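Local coordinates for protein tyrosine--tRNA ligase, mitochondrial (Coccidioides posadasii, PDB 5IJX) that probably attaches L-tyrosine to mitochondrial tRNA(Tyr) at the expense of ATP, in a C-terminally truncated form that keeps the class I catalytic domain, at residues 36-39 / 40-44; 51-54 / 55-58; 244-247 / 248-252; 270-273 / 274-277. All blocks are in the same frame, centred on the assembly; numbering follows the deposited sequence.

Contact 1 of 4, residues 36-39 / 40-44; sequences SFLS and FLEER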
loop_
_atom_site.group_PDB
_atom_site.type_symbol
_atom_site.label_atom_id
_atom_site.label_comp_id
_atom_site.label_asym_id
_atom_site.label_seq_id
_atom_site.Cartn_x
_atom_site.Cartn_y
_atom_site.Cartn_z
ATOM N N SER A 36 39.812 7.251 -9.019
ATOM C CA SER A 36 38.363 7.180 -9.108
ATOM C C SER A 36 37.722 7.712 -7.828
ATOM O O SER A 36 38.362 7.832 -6.780
ATOM C CB SER A 36 37.907 5.742 -9.359
ATOM O OG SER A 36 38.038 4.956 -8.186
ATOM N N PHE A 37 36.429 8.026 -7.925
ATOM C CA PHE A 37 35.718 8.588 -6.781
ATOM C C PHE A 37 35.517 7.544 -5.689
ATOM O O PHE A 37 35.701 7.837 -4.500
ATOM C CB PHE A 37 34.378 9.159 -7.238
ATOM C CG PHE A 37 33.609 9.849 -6.148
ATOM C CD1 PHE A 37 34.054 11.053 -5.626
ATOM C CD2 PHE A 37 32.440 9.299 -5.652
ATOM C CE1 PHE A 37 33.346 11.692 -4.625
ATOM C CE2 PHE A 37 31.728 9.935 -4.651
ATOM C CZ PHE A 37 32.182 11.131 -4.137
ATOM N N LEU A 38 35.143 6.321 -6.069
ATOM C CA LEU A 38 34.946 5.268 -5.078
ATOM C C LEU A 38 36.246 4.957 -4.347
ATOM O O LEU A 38 36.273 4.866 -3.114
ATOM C CB LEU A 38 34.391 4.015 -5.756
ATOM C CG LEU A 38 33.978 2.876 -4.826
ATOM C CD1 LEU A 38 32.846 3.308 -3.904
ATOM C CD2 LEU A 38 33.573 1.657 -5.639
ATOM N N SER A 39 37.338 4.786 -5.095
ATOM C CA SER A 39 38.641 4.577 -4.472
ATOM C C SER A 39 38.944 5.674 -3.458
ATOM O O SER A 39 39.445 5.400 -2.359
ATOM C CB SER A 39 39.729 4.524 -5.545
ATOM O OG SER A 39 41.011 4.354 -4.967
ATOM N N PHE A 40 38.638 6.925 -3.808
ATOM C CA PHE A 40 38.878 8.033 -2.891
ATOM C C PHE A 40 38.043 7.885 -1.625
ATOM O O PHE A 40 38.569 7.979 -0.508
ATOM C CB PHE A 40 38.579 9.359 -3.590
ATOM C CG PHE A 40 38.682 10.554 -2.690
ATOM C CD1 PHE A 40 39.912 10.980 -2.220
ATOM C CD2 PHE A 40 37.548 11.257 -2.322
ATOM C CE1 PHE A 40 40.007 12.082 -1.393
ATOM C CE2 PHE A 40 37.637 12.360 -1.497
ATOM C CZ PHE A 40 38.868 12.773 -1.032
ATOM N N LEU A 41 36.735 7.649 -1.775
ATOM C CA LEU A 41 35.889 7.431 -0.605
ATOM C C LEU A 41 36.458 6.332 0.284
ATOM O O LEU A 41 36.406 6.426 1.517
ATOM C CB LEU A 41 34.463 7.076 -1.034
ATOM C CG LEU A 41 33.578 8.171 -1.636
ATOM C CD1 LEU A 41 32.190 7.613 -1.901
ATOM C CD2 LEU A 41 33.493 9.394 -0.732
ATOM N N GLU A 42 37.007 5.280 -0.327
ATOM C CA GLU A 42 37.603 4.200 0.453
ATOM C C GLU A 42 38.820 4.695 1.226
ATOM O O GLU A 42 38.953 4.432 2.427
ATOM C CB GLU A 42 37.985 3.037 -0.464
ATOM C CG GLU A 42 36.801 2.330 -1.102
ATOM C CD GLU A 42 37.223 1.246 -2.074
ATOM O OE1 GLU A 42 38.386 1.271 -2.525
ATOM O OE2 GLU A 42 36.391 0.366 -2.386
ATOM N N GLU A 43 39.722 5.417 0.555
ATOM C CA GLU A 43 40.914 5.902 1.240
ATOM C C GLU A 43 40.569 6.885 2.352
ATOM O O GLU A 43 41.420 7.160 3.204
ATOM C CB GLU A 43 41.885 6.532 0.230
ATOM C CG GLU A 43 41.953 8.058 0.227
ATOM C CD GLU A 43 42.959 8.588 -0.781
ATOM O OE1 GLU A 43 43.688 7.770 -1.382
ATOM O OE2 GLU A 43 43.023 9.822 -0.972
ATOM N N ARG A 44 39.348 7.416 2.367
ATOM C CA ARG A 44 38.873 8.240 3.471
ATOM C C ARG A 44 38.159 7.429 4.546
ATOM O O ARG A 44 37.764 7.996 5.569
ATOM C CB ARG A 44 37.930 9.335 2.955
ATOM C CG ARG A 44 38.520 10.231 1.873
ATOM C CD ARG A 44 39.683 11.079 2.376
ATOM N NE ARG A 44 39.263 12.089 3.347
ATOM C CZ ARG A 44 39.974 13.168 3.660
ATOM N NH1 ARG A 44 41.144 13.394 3.076
ATOM N NH2 ARG A 44 39.514 14.033 4.553
#

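Contact 2 of 4, residues 51-54 / 55-58; sequences VGQR and DALD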
loop_
_atom_site.group_PDB
_atom_site.type_symbol
_atom_site.label_atom_id
_atom_site.label_comp_id
_atom_site.label_asym_id
_atom_site.label_seq_id
_atom_site.Cartn_x
_atom_site.Cartn_y
_atom_site.Cartn_z
ATOM N N VAL A 51 26.930 -2.146 -1.637
ATOM C CA VAL A 51 25.795 -2.994 -1.979
ATOM C C VAL A 51 25.759 -3.089 -3.500
ATOM O O VAL A 51 25.477 -2.101 -4.188
ATOM C CB VAL A 51 24.478 -2.446 -1.416
ATOM C CG1 VAL A 51 23.447 -3.567 -1.316
ATOM C CG2 VAL A 51 24.697 -1.805 -0.052
ATOM N N GLY A 52 26.051 -4.277 -4.018
ATOM C CA GLY A 52 26.314 -4.490 -5.427
ATOM C C GLY A 52 27.777 -4.830 -5.660
ATOM O O GLY A 52 28.592 -4.879 -4.737
ATOM N N GLN A 53 28.102 -5.070 -6.928
ATOM C CA GLN A 53 29.486 -5.336 -7.299
ATOM C C GLN A 53 30.297 -4.048 -7.186
ATOM O O GLN A 53 29.960 -3.034 -7.804
ATOM C CB GLN A 53 29.564 -5.912 -8.710
ATOM C CG GLN A 53 29.514 -7.432 -8.752
ATOM C CD GLN A 53 29.894 -7.991 -10.109
ATOM O OE1 GLN A 53 30.227 -7.246 -11.029
ATOM N NE2 GLN A 53 29.849 -9.312 -10.238
ATOM N N ARG A 54 31.365 -4.096 -6.387
ATOM C CA ARG A 54 32.145 -2.895 -6.098
ATOM C C ARG A 54 32.744 -2.303 -7.370
ATOM O O ARG A 54 32.566 -1.114 -7.663
ATOM C CB ARG A 54 33.234 -3.232 -5.077
ATOM C CG ARG A 54 34.092 -2.058 -4.645
ATOM C CD ARG A 54 35.364 -1.963 -5.469
ATOM N NE ARG A 54 36.192 -0.830 -5.065
ATOM C CZ ARG A 54 36.976 -0.137 -5.885
ATOM N NH1 ARG A 54 37.043 -0.442 -7.175
ATOM N NH2 ARG A 54 37.690 0.875 -5.416
ATOM N N ASP A 55 33.465 -3.123 -8.140
ATOM C CA ASP A 55 34.091 -2.623 -9.360
ATOM C C ASP A 55 33.054 -2.130 -10.360
ATOM O O ASP A 55 33.328 -1.201 -11.130
ATOM C CB ASP A 55 34.960 -3.711 -9.990
ATOM C CG ASP A 55 36.148 -4.085 -9.121
ATOM O OD1 ASP A 55 36.687 -5.198 -9.293
ATOM O OD2 ASP A 55 36.540 -3.265 -8.265
ATOM N N ALA A 56 31.863 -2.733 -10.367
ATOM C CA ALA A 56 30.792 -2.237 -11.226
ATOM C C ALA A 56 30.377 -0.827 -10.827
ATOM O O ALA A 56 30.091 0.012 -11.688
ATOM C CB ALA A 56 29.592 -3.182 -11.170
ATOM N N LEU A 57 30.335 -0.546 -9.522
ATOM C CA LEU A 57 29.970 0.790 -9.063
ATOM C C LEU A 57 31.068 1.796 -9.378
ATOM O O LEU A 57 30.786 2.908 -9.843
ATOM C CB LEU A 57 29.676 0.767 -7.563
ATOM C CG LEU A 57 29.457 2.130 -6.900
ATOM C CD1 LEU A 57 28.354 2.914 -7.602
ATOM C CD2 LEU A 57 29.136 1.955 -5.421
ATOM N N ASP A 58 32.325 1.432 -9.115
ATOM C CA ASP A 58 33.440 2.274 -9.533
ATOM C C ASP A 58 33.325 2.614 -11.016
ATOM O O ASP A 58 33.479 3.773 -11.422
ATOM C CB ASP A 58 34.762 1.561 -9.241
ATOM C CG ASP A 58 35.929 2.518 -9.117
ATOM O OD1 ASP A 58 35.694 3.741 -9.014
ATOM O OD2 ASP A 58 37.085 2.046 -9.106
#

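Contact 3 of 4, residues 244-247 / 248-252; sequences GNIL and FGMDA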
loop_
_atom_site.group_PDB
_atom_site.type_symbol
_atom_site.label_atom_id
_atom_site.label_comp_id
_atom_site.label_asym_id
_atom_site.label_seq_id
_atom_site.Cartn_x
_atom_site.Cartn_y
_atom_site.Cartn_z
ATOM N N GLY A 244 20.528 -3.732 4.845
ATOM C CA GLY A 244 19.371 -4.508 4.429
ATOM C C GLY A 244 18.357 -3.690 3.654
ATOM O O GLY A 244 17.808 -4.155 2.651
ATOM N N ASN A 245 18.094 -2.461 4.103
ATOM C CA ASN A 245 17.127 -1.621 3.406
ATOM C C ASN A 245 17.635 -1.211 2.032
ATOM O O ASN A 245 16.839 -1.053 1.100
ATOM C CB ASN A 245 16.800 -0.380 4.240
ATOM C CG ASN A 245 15.909 -0.691 5.425
ATOM O OD1 ASN A 245 15.330 -1.774 5.510
ATOM N ND2 ASN A 245 15.786 0.262 6.342
ATOM N N ILE A 246 18.949 -1.039 1.885
ATOM C CA ILE A 246 19.501 -0.607 0.606
ATOM C C ILE A 246 19.472 -1.754 -0.393
ATOM O O ILE A 246 18.995 -1.604 -1.524
ATOM C CB ILE A 246 20.923 -0.053 0.800
ATOM C CG1 ILE A 246 20.860 1.275 1.561
ATOM C CG2 ILE A 246 21.610 0.133 -0.541
ATOM C CD1 ILE A 246 22.206 1.813 1.987
ATOM N N LEU A 247 19.987 -2.918 0.006
ATOM C CA LEU A 247 19.897 -4.090 -0.853
ATOM C C LEU A 247 18.460 -4.304 -1.311
ATOM O O LEU A 247 18.181 -4.392 -2.513
ATOM C CB LEU A 247 20.423 -5.320 -0.112
ATOM C CG LEU A 247 20.523 -6.620 -0.911
ATOM C CD1 LEU A 247 21.353 -6.433 -2.168
ATOM C CD2 LEU A 247 21.121 -7.710 -0.040
ATOM N N PHE A 248 17.526 -4.362 -0.356
ATOM C CA PHE A 248 16.111 -4.500 -0.692
ATOM C C PHE A 248 15.685 -3.479 -1.737
ATOM O O PHE A 248 14.921 -3.799 -2.655
ATOM C CB PHE A 248 15.253 -4.354 0.568
ATOM C CG PHE A 248 13.779 -4.515 0.320
ATOM C CD1 PHE A 248 13.144 -5.713 0.598
ATOM C CD2 PHE A 248 13.024 -3.465 -0.188
ATOM C CE1 PHE A 248 11.786 -5.865 0.372
ATOM C CE2 PHE A 248 11.668 -3.611 -0.418
ATOM C CZ PHE A 248 11.048 -4.813 -0.137
ATOM N N GLY A 249 16.144 -2.234 -1.602
ATOM C CA GLY A 249 15.827 -1.237 -2.610
ATOM C C GLY A 249 16.316 -1.646 -3.984
ATOM O O GLY A 249 15.552 -1.666 -4.953
HETATM N N MSE A 250 17.593 -2.001 -4.080
HETATM C CA MSE A 250 18.184 -2.365 -5.358
HETATM C C MSE A 250 17.395 -3.499 -5.980
HETATM O O MSE A 250 16.854 -3.364 -7.079
HETATM C CB MSE A 250 19.642 -2.769 -5.178
HETATM C CG MSE A 250 20.515 -1.652 -4.652
HETATM SE SE MSE A 250 22.269 -2.290 -4.132
HETATM C CE MSE A 250 22.593 -3.517 -5.618
ATOM N N ASP A 251 17.314 -4.620 -5.258
ATOM C CA ASP A 251 16.557 -5.759 -5.757
ATOM C C ASP A 251 15.151 -5.353 -6.172
ATOM O O ASP A 251 14.598 -5.911 -7.127
ATOM C CB ASP A 251 16.497 -6.859 -4.701
ATOM C CG ASP A 251 17.856 -7.478 -4.435
ATOM O OD1 ASP A 251 18.766 -7.299 -5.276
ATOM O OD2 ASP A 251 18.016 -8.152 -3.393
ATOM N N ALA A 252 14.560 -4.378 -5.480
ATOM C CA ALA A 252 13.235 -3.912 -5.868
ATOM C C ALA A 252 13.284 -3.269 -7.249
ATOM O O ALA A 252 12.571 -3.685 -8.171
ATOM C CB ALA A 252 12.692 -2.933 -4.824
#

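Contact 4 of 4, residues 270-273 / 274-277; sequences DEDP and DLAN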
loop_
_atom_site.group_PDB
_atom_site.type_symbol
_atom_site.label_atom_id
_atom_site.label_comp_id
_atom_site.label_asym_id
_atom_site.label_seq_id
_atom_site.Cartn_x
_atom_site.Cartn_y
_atom_site.Cartn_z
ATOM N N ASP A 270 21.999 -3.222 -27.151
ATOM C CA ASP A 270 23.262 -3.582 -26.505
ATOM C C ASP A 270 23.763 -2.451 -25.606
ATOM O O ASP A 270 24.647 -1.683 -25.985
ATOM C CB ASP A 270 24.322 -3.929 -27.559
ATOM C CG ASP A 270 24.538 -2.816 -28.571
ATOM O OD1 ASP A 270 25.709 -2.525 -28.896
ATOM O OD2 ASP A 270 23.540 -2.237 -29.048
ATOM N N GLU A 271 23.186 -2.355 -24.413
ATOM C CA GLU A 271 23.589 -1.389 -23.405
ATOM C C GLU A 271 24.182 -2.128 -22.212
ATOM O O GLU A 271 23.757 -3.237 -21.877
ATOM C CB GLU A 271 22.400 -0.534 -22.953
ATOM C CG GLU A 271 21.796 0.327 -24.054
ATOM C CD GLU A 271 20.460 0.935 -23.662
ATOM O OE1 GLU A 271 19.887 0.517 -22.633
ATOM O OE2 GLU A 271 19.980 1.833 -24.387
ATOM N N ASP A 272 25.164 -1.507 -21.575
ATOM C CA ASP A 272 25.842 -2.142 -20.451
ATOM C C ASP A 272 24.945 -2.105 -19.219
ATOM O O ASP A 272 24.654 -1.016 -18.712
ATOM C CB ASP A 272 27.159 -1.441 -20.155
ATOM C CG ASP A 272 27.905 -2.074 -18.997
ATOM O OD1 ASP A 272 27.640 -3.258 -18.696
ATOM O OD2 ASP A 272 28.754 -1.390 -18.392
ATOM N N PRO A 273 24.499 -3.254 -18.699
ATOM C CA PRO A 273 23.595 -3.216 -17.536
ATOM C C PRO A 273 24.205 -2.537 -16.324
ATOM O O PRO A 273 23.482 -1.884 -15.562
ATOM C CB PRO A 273 23.304 -4.699 -17.262
ATOM C CG PRO A 273 23.685 -5.419 -18.511
ATOM C CD PRO A 273 24.803 -4.634 -19.110
ATOM N N ASP A 274 25.517 -2.672 -16.121
ATOM C CA ASP A 274 26.163 -2.050 -14.972
ATOM C C ASP A 274 25.967 -0.541 -14.945
ATOM O O ASP A 274 26.073 0.068 -13.874
ATOM C CB ASP A 274 27.657 -2.382 -14.971
ATOM C CG ASP A 274 27.927 -3.851 -14.717
ATOM O OD1 ASP A 274 26.963 -4.646 -14.745
ATOM O OD2 ASP A 274 29.101 -4.214 -14.496
ATOM N N LEU A 275 25.688 0.078 -16.092
ATOM C CA LEU A 275 25.460 1.515 -16.159
ATOM C C LEU A 275 24.005 1.899 -15.926
ATOM O O LEU A 275 23.710 3.092 -15.793
ATOM C CB LEU A 275 25.918 2.053 -17.519
ATOM C CG LEU A 275 27.406 1.886 -17.836
ATOM C CD1 LEU A 275 27.709 2.379 -19.242
ATOM C CD2 LEU A 275 28.265 2.617 -16.819
ATOM N N ALA A 276 23.096 0.925 -15.873
ATOM C CA ALA A 276 21.680 1.187 -15.674
ATOM C C ALA A 276 21.159 0.728 -14.319
ATOM O O ALA A 276 20.000 1.006 -13.999
ATOM C CB ALA A 276 20.858 0.503 -16.778
ATOM N N ASN A 277 21.978 0.045 -13.517
ATOM C CA ASN A 277 21.502 -0.607 -12.308
ATOM C C ASN A 277 21.679 0.285 -11.089
ATOM O O ASN A 277 22.471 1.231 -11.097
ATOM C CB ASN A 277 22.252 -1.918 -12.089
ATOM C CG ASN A 277 21.706 -3.051 -12.931
ATOM O OD1 ASN A 277 20.814 -2.854 -13.755
ATOM N ND2 ASN A 277 22.241 -4.249 -12.729
#

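Contact 1 of 4, residues 36-39 / 40-44
Phe37 and Leu41 sit one turn apart on the short helix 37-43, an i to i+4 pair that faces the catalytic domain's interior. The leucine branch lies over one face of the phenylalanine ring: Leu41 CG is 4.3 Å from the Phe37 ring centroid, 23° off the ring normal and displaced toward the rim, a CH-pi contact. Leu41 CD1 reaches Phe37 CE2 at 3.6 Å. With CG of Phe37 anti to its own nitrogen (chi1 -176°), the ring runs beside the helix where the leucine of the next turn can cover it. Trp92, Ala93 and Ile89 of helix 84-95 continue this apolar layer.

Polar side chains gather on the other side, next to the buried Leu38. Ser36 occupies the N-cap position, and its OG accepts from Ser39 N at 3.2 Å, closing the first turn; the same hydroxyl is also bonded to Asp58 of helix 54-63. Glu42 passes its CG 3.3 Å from Leu38 O before its carboxylate leaves to form a salt bridge with Arg54, while the Ser39 hydroxyl bonds to Gln35. Regular helical bonds underlie both faces, among them Leu41 N to Phe37 O at 2.9 Å. Beyond them the Phe40 ring meets Trp92 edge-to-face, and Arg44 CG rests 3.9 Å above the plane of the Phe40 ring.

Contact 2 of 4, residues 51-54 / 55-58
Gln53 and Leu57 set the first backbone link, Leu57 N donating to Gln53 O at 3.0 Å, and Asp58 N follows with a straighter bond to Arg54 O at 2.9 Å, so the chain leaving strand 49-51 winds directly into helix 54-63 with Gln53 at the N-cap position. On the outer side the Arg54 guanidinium lies between two acidic side chains. Its NH1 makes salt bridges 3.1 Å long to Asp55 OD2 and also 3.1 Å long to Asp58 OD2, the latter a weak hydrogen bond. Neither is a flat, two-pronged pairing: the guanidinium stands 85° to the carboxylate plane of Asp55 and 78° to that of Asp58. The arginine chain bends at chi2 (-94°) and leads forward over the next turn, where it lies side by side with Asp58. NE is left to Glu42 of helix 37-43, and Asp58 is shared with Ser36. Elsewhere on the turn, Gln53 CB and Ala56 CB touch at 3.7 Å, and Leu57 turns inward onto Tyr279 and Ile281 of the sheet. This is a salt-bridge network at the amino-terminal end of a helix, joining one turn to the next; Asp55, in the first turn, is probably also favoured by the helix dipole.

Contact 3 of 4, residues 244-247 / 248-252
The carboxylate of Asp251 is the flat group that touches the preceding turn, lying obliquely across the isobutyl group of Leu247. Asp251 OD2 is 3.8 Å from Leu247 CG, and Asp251 OD1 is 4.1 Å from Leu247 CD1, so an aliphatic branch borders a charged group at the helix surface. CG of Leu247, anti to its own nitrogen (chi1 -175°), carries the branch along the helix toward the aspartate. The ring of Phe248 heads away from the preceding turn: its CB approaches Gly244 O at 3.3 Å, whereas the ring itself packs on Pro218, Ile219 and Leu189. The third flat group, the Asn245 amide, faces the tyrosine pocket about 4 Å from the bound amino acid. Its OD1 accepts from Arg197, and its ND2 donates to Gln242 and, weakly, to Asp113, both pocket residues, so the amide is held from both ends.

Ile246 and Met250, modelled as selenomethionine, share another face, with Ile246 CG2 4.4 Å from the selenium of Met250. Beneath all of these run i to i+4 bonds such as Asp251 N to Leu247 O at 2.9 Å. Helix 243-259 is the crossover of a beta-alpha-beta unit between parallel strands 233-239 and 279-283; Val51 of strand 49-51 packs against Ile246, Leu247 and Met250, and helix 217-229 flanks Asn245 and Phe248.

Contact 4 of 4, residues 270-273 / 274-277
Asp272 meets both Asp274 and Leu275, folding its side chain over the turn that follows it. Its OD1 accepts a weak hydrogen bond from Asp274 N at 3.4 Å, the link that defines an Asx turn, while the backbone oxygen Asp272 O takes a firmer one from Leu275 N at 3.0 Å. The carboxylate is brought above the turn by a first torsion that puts CG anti to the nitrogen (chi1 -180°). There Asp272 OD2 lies 3.6 Å from Leu275 CG, and the two side chains cross at about a right angle. The carboxylates of Asp272 and Asp274 are inclined 40° to each other, with Asp272 OD1 4.2 Å from Asp274 OD1. Such proximity of like charges would be costly alone, but Lys59 of helix 54-63 forms salt bridges to both aspartates through their OD2 atoms and probably offsets it.

A second bond, Ala276 N to Pro273 O at 2.9 Å, carries the chain round once more. Farther out, Tyr279 OH bonds to Asp274 O, Lys64 NZ to Leu275 O, and Gln234 NE2 to Asn277 O, fixing the loop to strands 233-239 and 279-283 and to the residue just after helix 54-63. The whole is a pair of overlapping beta turns, proline taking the second position of the first, in the surface connection that leads from helix 243-259 into strand 279-283.

Overall arrangement
Contacts 1 to 4 follow one another in series along the chain. Contacts 1 and 2, with centres about 13 Å apart, join helices 37-43 and 54-63 through the Glu42-Arg54 salt bridge and the packing of Leu38. Contact 2 touches both later contacts: Val51 packs on helix 243-259 of contact 3, about 14 Å between centres, and Ala56 meets Asp274 of contact 4, centres about 13 Å apart. Contacts 3 and 4 do not touch, their nearest atoms being about 7 Å apart, yet both belong to the connection between strands 233-239 and 279-283. Strand 49-51, at the edge of the Rossmann-type sheet, and helix 54-63 link helix 37-43 to the rest of the catalytic domain, where Asn245 of contact 3 comes within about 4 Å of the bound tyrosine.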